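Local coordinates for mandelate racemase / muconate lactonizing enzyme, C-terminal domain protein (Pseudovibrio sp. JE062, PDB 4JHM) that is of unknown function but carries the two-domain architecture of the mandelate racemase / muconate lactonizing enzyme family, an N-terminal domain beside an enolase-like barrel domain, at residues 141-145 with 146-150; 249-253 with 254-258; 207-210 with 211-215; 56-60 with 61-65. All coordinates share one frame; numbering follows the deposited sequence.

Contact 1 (141-145 with 146-150); sequences PMFDT and VEEYF
F143 drives the edge of its ring into the face of Y149, six residues further on. The ring centroids lie 4.8 Å apart with the planes at 79°, a T-shaped pair, and F143 CD2 sits over the middle of the tyrosine ring, 3.6 Å from Y149 CG. F143 gets there by turning CG anti to its own carbonyl carbon (chi1 -57°), which brings the ring back toward Y149. The carbonyl oxygen of E148 lies over one of its faces, near the rim, and E148 CB packs against F143 CB at 3.5 Å. Y149 OH takes a weak bond from F143 N at 3.2 Å, while its strongest polar partner is the carbonyl of H167.

T145 and E148 make the other half of the contact. T145 tucks OG1 between its backbone N and carbonyl carbon, and from there the hydroxyl gives to the anti lone pair of E148 OE2 at 2.9 Å. T145 N reaches the same oxygen at 3.2 Å from above the carboxylate plane; two donors thus hold one oxygen of the extended glutamate. In return, E148 N bonds to T145 O. V146 and Y149 also pack on L178 of helix 172-186. The whole is a surface turn leading from strand 133-139 into helix 149-159, a beta-to-alpha connection of the barrel domain.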
loop_
_atom_site.group_PDB
_atom_site.type_symbol
_atom_site.label_atom_id
_atom_site.label_comp_id
_atom_site.label_asym_id
_atom_site.label_seq_id
_atom_site.Cartn_x
_atom_site.Cartn_y
_atom_site.Cartn_z
ATOM N N PRO A 141 32.574 27.516 7.821
ATOM C CA PRO A 141 32.487 27.435 9.269
ATOM C C PRO A 141 31.298 28.239 9.780
ATOM O O PRO A 141 30.646 28.947 9.009
ATOM C CB PRO A 141 33.795 28.076 9.731
ATOM C CG PRO A 141 34.109 29.074 8.670
ATOM C CD PRO A 141 33.596 28.485 7.383
HETATM N N MSE A 142 31.025 28.134 11.074
HETATM C CA MSE A 142 29.922 28.863 11.678
HETATM C C MSE A 142 30.457 30.101 12.342
HETATM O O MSE A 142 31.402 30.035 13.123
HETATM C CB MSE A 142 29.235 27.918 12.658
HETATM C CG MSE A 142 28.742 28.589 13.932
HETATM SE SE MSE A 142 28.055 27.178 15.124
HETATM C CE MSE A 142 26.615 28.240 15.939
ATOM N N PHE A 143 29.870 31.250 12.025
ATOM C CA PHE A 143 30.248 32.493 12.678
ATOM C C PHE A 143 29.227 32.854 13.757
ATOM O O PHE A 143 28.077 32.408 13.711
ATOM C CB PHE A 143 30.374 33.620 11.656
ATOM C CG PHE A 143 31.363 33.333 10.560
ATOM C CD1 PHE A 143 32.704 33.153 10.847
ATOM C CD2 PHE A 143 30.952 33.257 9.237
ATOM C CE1 PHE A 143 33.619 32.892 9.841
ATOM C CE2 PHE A 143 31.862 33.000 8.225
ATOM C CZ PHE A 143 33.197 32.815 8.529
ATOM N N ASP A 144 29.657 33.653 14.733
ATOM C CA ASP A 144 28.805 34.023 15.863
ATOM C C ASP A 144 27.698 34.998 15.460
ATOM O O ASP A 144 26.584 34.922 15.979
ATOM C CB ASP A 144 29.642 34.626 16.997
ATOM C CG ASP A 144 30.347 33.570 17.831
ATOM O OD1 ASP A 144 31.040 32.713 17.249
ATOM O OD2 ASP A 144 30.211 33.598 19.073
ATOM N N THR A 145 28.009 35.913 14.545
ATOM C CA THR A 145 27.018 36.866 14.047
ATOM C C THR A 145 26.818 36.737 12.541
ATOM O O THR A 145 27.736 36.370 11.809
ATOM C CB THR A 145 27.419 38.318 14.358
ATOM O OG1 THR A 145 28.778 38.538 13.963
ATOM C CG2 THR A 145 27.270 38.608 15.837
ATOM N N VAL A 146 25.606 37.055 12.093
ATOM C CA VAL A 146 25.243 36.978 10.681
ATOM C C VAL A 146 26.162 37.813 9.798
ATOM O O VAL A 146 26.440 37.434 8.659
ATOM C CB VAL A 146 23.793 37.460 10.454
ATOM C CG1 VAL A 146 23.578 37.866 9.002
ATOM C CG2 VAL A 146 22.801 36.385 10.868
ATOM N N GLU A 147 26.622 38.947 10.323
ATOM C CA GLU A 147 27.405 39.905 9.540
ATOM C C GLU A 147 28.797 39.373 9.202
ATOM O O GLU A 147 29.391 39.772 8.203
ATOM C CB GLU A 147 27.519 41.245 10.278
ATOM C CG GLU A 147 26.218 42.039 10.351
ATOM C CD GLU A 147 25.168 41.386 11.236
ATOM O OE1 GLU A 147 25.542 40.656 12.182
ATOM O OE2 GLU A 147 23.962 41.607 10.990
ATOM N N GLU A 148 29.309 38.468 10.030
ATOM C CA GLU A 148 30.612 37.854 9.787
ATOM C C GLU A 148 30.615 37.002 8.518
ATOM O O GLU A 148 31.674 36.704 7.969
ATOM C CB GLU A 148 31.028 36.991 10.984
ATOM C CG GLU A 148 31.329 37.780 12.253
ATOM C CD GLU A 148 31.809 36.898 13.392
ATOM O OE1 GLU A 148 32.889 36.283 13.259
ATOM O OE2 GLU A 148 31.111 36.821 14.425
ATOM N N TYR A 149 29.428 36.611 8.061
ATOM C CA TYR A 149 29.298 35.728 6.907
ATOM C C TYR A 149 29.588 36.420 5.577
ATOM O O TYR A 149 30.040 35.779 4.631
ATOM C CB TYR A 149 27.893 35.113 6.862
ATOM C CG TYR A 149 27.728 33.893 7.743
ATOM C CD1 TYR A 149 27.374 34.017 9.079
ATOM C CD2 TYR A 149 27.936 32.613 7.239
ATOM C CE1 TYR A 149 27.229 32.905 9.889
ATOM C CE2 TYR A 149 27.797 31.497 8.041
ATOM C CZ TYR A 149 27.442 31.647 9.367
ATOM O OH TYR A 149 27.298 30.540 10.172
ATOM N N PHE A 150 29.328 37.720 5.499
ATOM C CA PHE A 150 29.388 38.419 4.217
ATOM C C PHE A 150 30.809 38.531 3.660
ATOM O O PHE A 150 31.033 38.234 2.485
ATOM C CB PHE A 150 28.735 39.801 4.314
ATOM C CG PHE A 150 27.311 39.769 4.800
ATOM C CD1 PHE A 150 26.435 38.788 4.367
ATOM C CD2 PHE A 150 26.845 40.733 5.682
ATOM C CE1 PHE A 150 25.127 38.763 4.814
ATOM C CE2 PHE A 150 25.536 40.713 6.130
ATOM C CZ PHE A 150 24.676 39.728 5.694
#

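Contact 2 (249-253 with 254-258); sequences NCLLT and LQEVT
One carboxylate oxygen, E256 OE1, gathers three donors from the residues just ahead of its own helix. T253 OG1 gives to its anti lone pair, T253 N arrives on the same anti side at 3.2 Å but 32° out of the carboxylate plane, and L252 N adds a weak bond at 3.4 Å. E256, extended beyond CG (chi2 167°), reaches back to meet them. These donors would probably stabilise a negative charge on the carboxylate.

T253 answers in kind. Its hydroxyl stands between backbone N and carbonyl carbon, where OG1 can also accept from E256 N at 3.0 Å. Its carbonyl meanwhile receives V257 N at 3.0 Å in an almost straight bond, the first regular step of the helix. The other carboxylate oxygen, E256 OE2, lies beside a methyl, L251 CD2, the leucine crossing the glutamate at about a right angle.

Y228 of the second subunit packs on T253, Q255 and E256, while L254 turns to helix 279-291 and to A290 of the third subunit. The reciprocal side-chain and backbone bonds of T253 and E256 make a capping box, with T253 as N-cap of helix 254-262 in the barrel domain.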
loop_
_atom_site.group_PDB
_atom_site.type_symbol
_atom_site.label_atom_id
_atom_site.label_comp_id
_atom_site.label_asym_id
_atom_site.label_seq_id
_atom_site.Cartn_x
_atom_site.Cartn_y
_atom_site.Cartn_z
ATOM N N ASN A 249 26.272 10.191 7.873
ATOM C CA ASN A 249 27.129 9.459 8.804
ATOM C C ASN A 249 26.352 8.536 9.730
ATOM O O ASN A 249 26.886 8.060 10.730
ATOM C CB ASN A 249 27.941 10.437 9.652
ATOM C CG ASN A 249 28.835 11.324 8.819
ATOM O OD1 ASN A 249 29.835 10.872 8.261
ATOM N ND2 ASN A 249 28.481 12.596 8.729
ATOM N N CYS A 250 25.096 8.276 9.400
ATOM C CA CYS A 250 24.264 7.450 10.249
ATOM C C CYS A 250 23.828 6.168 9.539
ATOM O O CYS A 250 24.070 5.071 10.039
ATOM C CB CYS A 250 23.071 8.263 10.730
ATOM S SG CYS A 250 23.560 9.790 11.563
ATOM N N LEU A 251 23.201 6.307 8.374
ATOM C CA LEU A 251 22.801 5.151 7.568
ATOM C C LEU A 251 23.889 4.815 6.549
ATOM O O LEU A 251 24.038 5.512 5.546
ATOM C CB LEU A 251 21.480 5.439 6.851
ATOM C CG LEU A 251 20.323 5.911 7.741
ATOM C CD1 LEU A 251 18.991 5.797 7.015
ATOM C CD2 LEU A 251 20.277 5.110 9.029
ATOM N N LEU A 252 24.631 3.739 6.807
ATOM C CA LEU A 252 25.869 3.455 6.083
ATOM C C LEU A 252 25.865 2.173 5.236
ATOM O O LEU A 252 26.756 1.972 4.400
ATOM C CB LEU A 252 27.030 3.372 7.075
ATOM C CG LEU A 252 27.131 4.448 8.157
ATOM C CD1 LEU A 252 28.477 4.349 8.860
ATOM C CD2 LEU A 252 26.935 5.843 7.582
ATOM N N THR A 253 24.891 1.299 5.447
ATOM C CA THR A 253 24.885 0.021 4.745
ATOM C C THR A 253 24.239 0.141 3.371
ATOM O O THR A 253 23.381 0.989 3.147
ATOM C CB THR A 253 24.147 -1.072 5.544
ATOM O OG1 THR A 253 22.820 -0.630 5.870
ATOM C CG2 THR A 253 24.916 -1.414 6.823
ATOM N N LEU A 254 24.660 -0.722 2.452
ATOM C CA LEU A 254 24.085 -0.762 1.113
ATOM C C LEU A 254 22.578 -1.014 1.187
ATOM O O LEU A 254 21.823 -0.542 0.335
ATOM C CB LEU A 254 24.760 -1.848 0.271
ATOM C CG LEU A 254 26.278 -1.771 0.082
ATOM C CD1 LEU A 254 26.793 -3.004 -0.644
ATOM C CD2 LEU A 254 26.673 -0.511 -0.672
ATOM N N GLN A 255 22.146 -1.756 2.205
ATOM C CA GLN A 255 20.724 -2.031 2.410
ATOM C C GLN A 255 20.005 -0.779 2.882
ATOM O O GLN A 255 18.950 -0.430 2.357
ATOM C CB GLN A 255 20.507 -3.148 3.437
ATOM C CG GLN A 255 21.106 -4.501 3.070
ATOM C CD GLN A 255 22.603 -4.553 3.296
ATOM O OE1 GLN A 255 23.377 -4.111 2.457
ATOM N NE2 GLN A 255 23.016 -5.088 4.434
ATOM N N GLU A 256 20.577 -0.101 3.875
ATOM C CA GLU A 256 19.967 1.112 4.418
ATOM C C GLU A 256 19.762 2.161 3.331
ATOM O O GLU A 256 18.677 2.742 3.216
ATOM C CB GLU A 256 20.812 1.685 5.553
ATOM C CG GLU A 256 20.512 1.080 6.916
ATOM C CD GLU A 256 21.560 1.426 7.957
ATOM O OE1 GLU A 256 22.737 1.063 7.762
ATOM O OE2 GLU A 256 21.208 2.050 8.977
ATOM N N VAL A 257 20.806 2.394 2.537
ATOM C CA VAL A 257 20.734 3.307 1.400
ATOM C C VAL A 257 19.671 2.842 0.411
ATOM O O VAL A 257 18.893 3.642 -0.117
ATOM C CB VAL A 257 22.081 3.375 0.654
ATOM C CG1 VAL A 257 21.903 4.030 -0.711
ATOM C CG2 VAL A 257 23.117 4.120 1.483
ATOM N N THR A 258 19.648 1.539 0.158
ATOM C CA THR A 258 18.711 0.974 -0.793
ATOM C C THR A 258 17.284 1.232 -0.343
ATOM O O THR A 258 16.438 1.660 -1.126
ATOM C CB THR A 258 18.941 -0.535 -0.950
ATOM O OG1 THR A 258 20.168 -0.751 -1.664
ATOM C CG2 THR A 258 17.775 -1.191 -1.698
#

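Contact 3 (207-210 with 211-215); sequences MKMA and KWMER
K211 is the side chain to trace, since it reaches back across M207, one turn earlier. Its CB stands 3.6 Å from M207 O, the carbonyl that K211 N bonds at 3.1 Å, and CG passes the same oxygen at 3.4 Å. CD simply carries the chain on, because the torsions about CB-CG and CG-CD are both extended. CE comes to M207 CG at 4.1 Å, an aliphatic graze. There the chain bends at its last torsion (chi4 -61°), and NZ ends beside M207 SE; NZ also forms a long, weak ion pair with D241 of the fourth subunit. The two side chains lie obliquely across one another, M207 meeting the lysine with CG and selenium.

A second pair covers the buried side of the helix. M209 and M213, also one turn apart, touch through M209 CG and M213 SE at 3.5 Å, while M213 CG lies near M209 O. M209 is folded at chi2 and chi3, which brings its selenium obliquely to W212: 5.4 Å from the centroid of the six-membered ring and 45° off its normal, a Met-aromatic contact in selenomethionine form. M209 and M213 both rest on L195 of strand 192-196, and W212 meets W218 edge-to-face.

The backbone bonds run from residue i+4 to i, including W212 N to K208 O and M213 N to M209 O. This is regular alpha-helix, the helical limb of the beta-alpha-beta unit made by strand 192-196, helix 203-215 and strand 220-222 in the barrel domain.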
loop_
_atom_site.group_PDB
_atom_site.type_symbol
_atom_site.label_atom_id
_atom_site.label_comp_id
_atom_site.label_asym_id
_atom_site.label_seq_id
_atom_site.Cartn_x
_atom_site.Cartn_y
_atom_site.Cartn_z
HETATM N N MSE A 207 10.189 21.715 7.762
HETATM C CA MSE A 207 9.265 21.983 6.665
HETATM C C MSE A 207 9.189 23.454 6.370
HETATM O O MSE A 207 9.070 23.854 5.224
HETATM C CB MSE A 207 7.879 21.447 6.999
HETATM C CG MSE A 207 6.902 21.704 5.851
HETATM SE SE MSE A 207 7.377 20.649 4.253
HETATM C CE MSE A 207 6.631 18.932 4.851
ATOM N N LYS A 208 9.261 24.283 7.399
ATOM C CA LYS A 208 9.164 25.717 7.199
ATOM C C LYS A 208 10.358 26.227 6.385
ATOM O O LYS A 208 10.199 27.008 5.445
ATOM C CB LYS A 208 9.098 26.429 8.547
ATOM C CG LYS A 208 8.209 27.657 8.549
ATOM C CD LYS A 208 6.827 27.353 9.099
ATOM C CE LYS A 208 6.832 27.314 10.619
ATOM N NZ LYS A 208 5.454 27.424 11.181
HETATM N N MSE A 209 11.552 25.772 6.750
HETATM C CA MSE A 209 12.783 26.209 6.090
HETATM C C MSE A 209 12.844 25.713 4.678
HETATM O O MSE A 209 13.322 26.416 3.786
HETATM C CB MSE A 209 13.988 25.674 6.859
HETATM C CG MSE A 209 15.312 25.928 6.140
HETATM SE SE MSE A 209 15.858 27.827 6.224
HETATM C CE MSE A 209 15.729 28.125 8.166
ATOM N N ALA A 210 12.364 24.491 4.462
ATOM C CA ALA A 210 12.429 23.858 3.146
ATOM C C ALA A 210 11.553 24.603 2.149
ATOM O O ALA A 210 11.991 24.913 1.037
ATOM C CB ALA A 210 12.008 22.404 3.243
ATOM N N LYS A 211 10.319 24.889 2.559
ATOM C CA LYS A 211 9.397 25.677 1.753
ATOM C C LYS A 211 10.013 27.026 1.403
ATOM O O LYS A 211 9.874 27.508 0.284
ATOM C CB LYS A 211 8.074 25.890 2.490
ATOM C CG LYS A 211 7.178 24.665 2.533
ATOM C CD LYS A 211 5.730 25.066 2.765
ATOM C CE LYS A 211 4.839 23.869 3.087
ATOM N NZ LYS A 211 4.780 22.849 2.003
ATOM N N TRP A 212 10.698 27.633 2.361
ATOM C CA TRP A 212 11.367 28.899 2.113
ATOM C C TRP A 212 12.545 28.730 1.156
ATOM O O TRP A 212 12.705 29.511 0.217
ATOM C CB TRP A 212 11.840 29.517 3.424
ATOM C CG TRP A 212 12.489 30.852 3.245
ATOM C CD1 TRP A 212 11.915 32.076 3.431
ATOM C CD2 TRP A 212 13.840 31.099 2.835
ATOM N NE1 TRP A 212 12.827 33.069 3.166
ATOM C CE2 TRP A 212 14.016 32.494 2.801
ATOM C CE3 TRP A 212 14.919 30.273 2.498
ATOM C CZ2 TRP A 212 15.222 33.081 2.440
ATOM C CZ3 TRP A 212 16.114 30.857 2.139
ATOM C CH2 TRP A 212 16.257 32.247 2.110
HETATM N N MSE A 213 13.368 27.713 1.391
HETATM C CA MSE A 213 14.527 27.459 0.536
HETATM C C MSE A 213 14.036 27.121 -0.841
HETATM O O MSE A 213 14.701 27.429 -1.831
HETATM C CB MSE A 213 15.388 26.330 1.101
HETATM C CG MSE A 213 16.229 26.835 2.266
HETATM SE SE MSE A 213 17.148 25.358 3.185
HETATM C CE MSE A 213 18.203 24.663 1.674
ATOM N N GLU A 214 12.859 26.494 -0.907
ATOM C CA GLU A 214 12.240 26.101 -2.173
ATOM C C GLU A 214 11.791 27.313 -2.992
ATOM O O GLU A 214 11.910 27.310 -4.213
ATOM C CB GLU A 214 11.045 25.176 -1.909
ATOM C CG GLU A 214 10.365 24.612 -3.152
ATOM C CD GLU A 214 9.027 23.946 -2.841
ATOM O OE1 GLU A 214 8.276 24.482 -1.994
ATOM O OE2 GLU A 214 8.719 22.894 -3.446
ATOM N N ARG A 215 11.275 28.341 -2.322
ATOM C CA ARG A 215 10.826 29.559 -3.005
ATOM C C ARG A 215 11.995 30.315 -3.611
ATOM O O ARG A 215 11.873 30.906 -4.680
ATOM C CB ARG A 215 10.090 30.502 -2.045
ATOM C CG ARG A 215 8.647 30.125 -1.779
ATOM C CD ARG A 215 7.820 31.305 -1.289
ATOM N NE ARG A 215 6.393 30.994 -1.355
ATOM C CZ ARG A 215 5.611 31.222 -2.411
ATOM N NH1 ARG A 215 4.324 30.892 -2.368
ATOM N NH2 ARG A 215 6.103 31.788 -3.510
#

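Contact 4 (56-60 with 61-65); sequences SYTEN and FFDRC
The ring of F61 and the carboxylate of D63 are the flat groups that meet 56-60. Over one face of the F61 ring sits N60 CB, 4.2 Å from the centroid and 29° off the normal, an off-centre CH-pi contact; R71 of the second subunit adds a cation-pi interaction. The D63 carboxylate has the methyl T58 CG2 beside it, 3.6 Å from D63 CG, and is held by its oxygens. S56 OG gives to the anti lone pair of D63 OD2 at 3.1 Å, although its stronger partner is N38. D63 OD1 accepts a weak capping bond from C65 N. With CG anti to the backbone N (chi1 -173°), D63 spans the gap between strand and helix start.

T58 splits its two branches: while CG2 packs on the aspartate, OG1 gives to F61 O, in the carbonyl plane, and closes the turn.

The turn thus links the end of strand 50-58, an outermost strand of the antiparallel sheet within this chain, to helix 65-73. F62 packs on neighbouring strand 34-44, R64 reaches strand 369-376, and E59 forms a salt bridge with R95 of the second subunit.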
loop_
_atom_site.group_PDB
_atom_site.type_symbol
_atom_site.label_atom_id
_atom_site.label_comp_id
_atom_site.label_asym_id
_atom_site.label_seq_id
_atom_site.Cartn_x
_atom_site.Cartn_y
_atom_site.Cartn_z
ATOM N N SER A 56 38.372 12.044 12.968
ATOM C CA SER A 56 37.580 12.053 14.195
ATOM C C SER A 56 37.369 13.495 14.640
ATOM O O SER A 56 38.189 14.365 14.355
ATOM C CB SER A 56 38.293 11.286 15.309
ATOM O OG SER A 56 38.801 10.051 14.849
ATOM N N TYR A 57 36.272 13.746 15.342
ATOM C CA TYR A 57 36.039 15.054 15.946
ATOM C C TYR A 57 35.493 14.862 17.355
ATOM O O TYR A 57 34.364 14.415 17.538
ATOM C CB TYR A 57 35.090 15.897 15.087
ATOM C CG TYR A 57 34.117 15.081 14.275
ATOM C CD1 TYR A 57 34.459 14.617 13.015
ATOM C CD2 TYR A 57 32.861 14.765 14.771
ATOM C CE1 TYR A 57 33.577 13.859 12.272
ATOM C CE2 TYR A 57 31.970 14.006 14.036
ATOM C CZ TYR A 57 32.331 13.555 12.786
ATOM O OH TYR A 57 31.444 12.802 12.049
ATOM N N THR A 58 36.313 15.199 18.347
ATOM C CA THR A 58 35.990 14.958 19.748
ATOM C C THR A 58 36.088 16.238 20.560
ATOM O O THR A 58 36.523 17.265 20.054
ATOM C CB THR A 58 36.958 13.932 20.348
ATOM O OG1 THR A 58 38.309 14.366 20.131
ATOM C CG2 THR A 58 36.749 12.574 19.695
ATOM N N GLU A 59 35.675 16.175 21.819
ATOM C CA GLU A 59 35.819 17.305 22.731
ATOM C C GLU A 59 36.926 17.039 23.750
ATOM O O GLU A 59 37.414 15.912 23.870
ATOM C CB GLU A 59 34.505 17.571 23.456
ATOM C CG GLU A 59 33.375 18.010 22.540
ATOM C CD GLU A 59 32.054 18.137 23.270
ATOM O OE1 GLU A 59 31.957 17.608 24.394
ATOM O OE2 GLU A 59 31.115 18.758 22.722
ATOM N N ASN A 60 37.325 18.085 24.471
ATOM C CA ASN A 60 38.319 17.968 25.536
ATOM C C ASN A 60 39.696 17.509 25.052
ATOM O O ASN A 60 40.693 18.191 25.279
ATOM C CB ASN A 60 37.813 17.024 26.626
ATOM C CG ASN A 60 36.401 17.348 27.064
ATOM O OD1 ASN A 60 36.064 18.506 27.304
ATOM N ND2 ASN A 60 35.565 16.327 27.168
ATOM N N PHE A 61 39.762 16.354 24.401
ATOM C CA PHE A 61 41.041 15.823 23.944
ATOM C C PHE A 61 40.960 15.352 22.499
ATOM O O PHE A 61 39.879 15.066 21.997
ATOM C CB PHE A 61 41.485 14.646 24.821
ATOM C CG PHE A 61 41.445 14.930 26.294
ATOM C CD1 PHE A 61 42.432 15.692 26.895
ATOM C CD2 PHE A 61 40.426 14.416 27.085
ATOM C CE1 PHE A 61 42.396 15.952 28.256
ATOM C CE2 PHE A 61 40.384 14.671 28.444
ATOM C CZ PHE A 61 41.367 15.443 29.031
ATOM N N PHE A 62 42.112 15.267 21.837
ATOM C CA PHE A 62 42.197 14.592 20.553
ATOM C C PHE A 62 41.872 13.117 20.753
ATOM O O PHE A 62 41.971 12.597 21.864
ATOM C CB PHE A 62 43.579 14.757 19.934
ATOM C CG PHE A 62 43.920 16.180 19.600
ATOM C CD1 PHE A 62 43.209 16.863 18.620
ATOM C CD2 PHE A 62 44.953 16.837 20.264
ATOM C CE1 PHE A 62 43.516 18.177 18.315
ATOM C CE2 PHE A 62 45.266 18.148 19.958
ATOM C CZ PHE A 62 44.545 18.819 18.983
ATOM N N ASP A 63 41.497 12.446 19.672
ATOM C CA ASP A 63 40.848 11.145 19.759
ATOM C C ASP A 63 41.801 9.971 19.570
ATOM O O ASP A 63 42.509 9.893 18.569
ATOM C CB ASP A 63 39.742 11.078 18.701
ATOM C CG ASP A 63 38.889 9.843 18.823
ATOM O OD1 ASP A 63 38.478 9.506 19.951
ATOM O OD2 ASP A 63 38.615 9.218 17.779
ATOM N N ARG A 64 41.802 9.052 20.532
ATOM C CA ARG A 64 42.487 7.765 20.369
ATOM C C ARG A 64 41.486 6.614 20.156
ATOM O O ARG A 64 41.884 5.459 20.028
ATOM C CB ARG A 64 43.360 7.457 21.584
ATOM C CG ARG A 64 44.394 8.514 21.934
ATOM C CD ARG A 64 45.156 8.114 23.189
ATOM N NE ARG A 64 45.846 9.245 23.800
ATOM C CZ ARG A 64 47.167 9.413 23.823
ATOM N NH1 ARG A 64 47.683 10.483 24.411
ATOM N NH2 ARG A 64 47.978 8.519 23.270
ATOM N N CYS A 65 40.193 6.938 20.117
ATOM C CA CYS A 65 39.136 5.943 19.922
ATOM C C CYS A 65 39.319 5.140 18.640
ATOM O O CYS A 65 39.289 3.910 18.653
ATOM C CB CYS A 65 37.764 6.625 19.883
ATOM S SG CYS A 65 36.379 5.483 19.650
#

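Overall arrangement
Contact 4 lies in the N-terminal domain, contacts 2 and 3 in the barrel domain. Contacts 1 and 2 both lead from a barrel strand into the helix that follows, yet their centres are 33 Å apart. Contact 3 lies on barrel helix 203-215, its centre 21 Å from that of contact 1. Helix 172-186 relates these two, receiving V146 and Y149 from one and W212 from the other. Contacts 2 and 4 approach to about 4 Å at their nearest atoms without touching, and both meet the second subunit. Contacts 3 and 4 are widest apart, with 35 Å between centres.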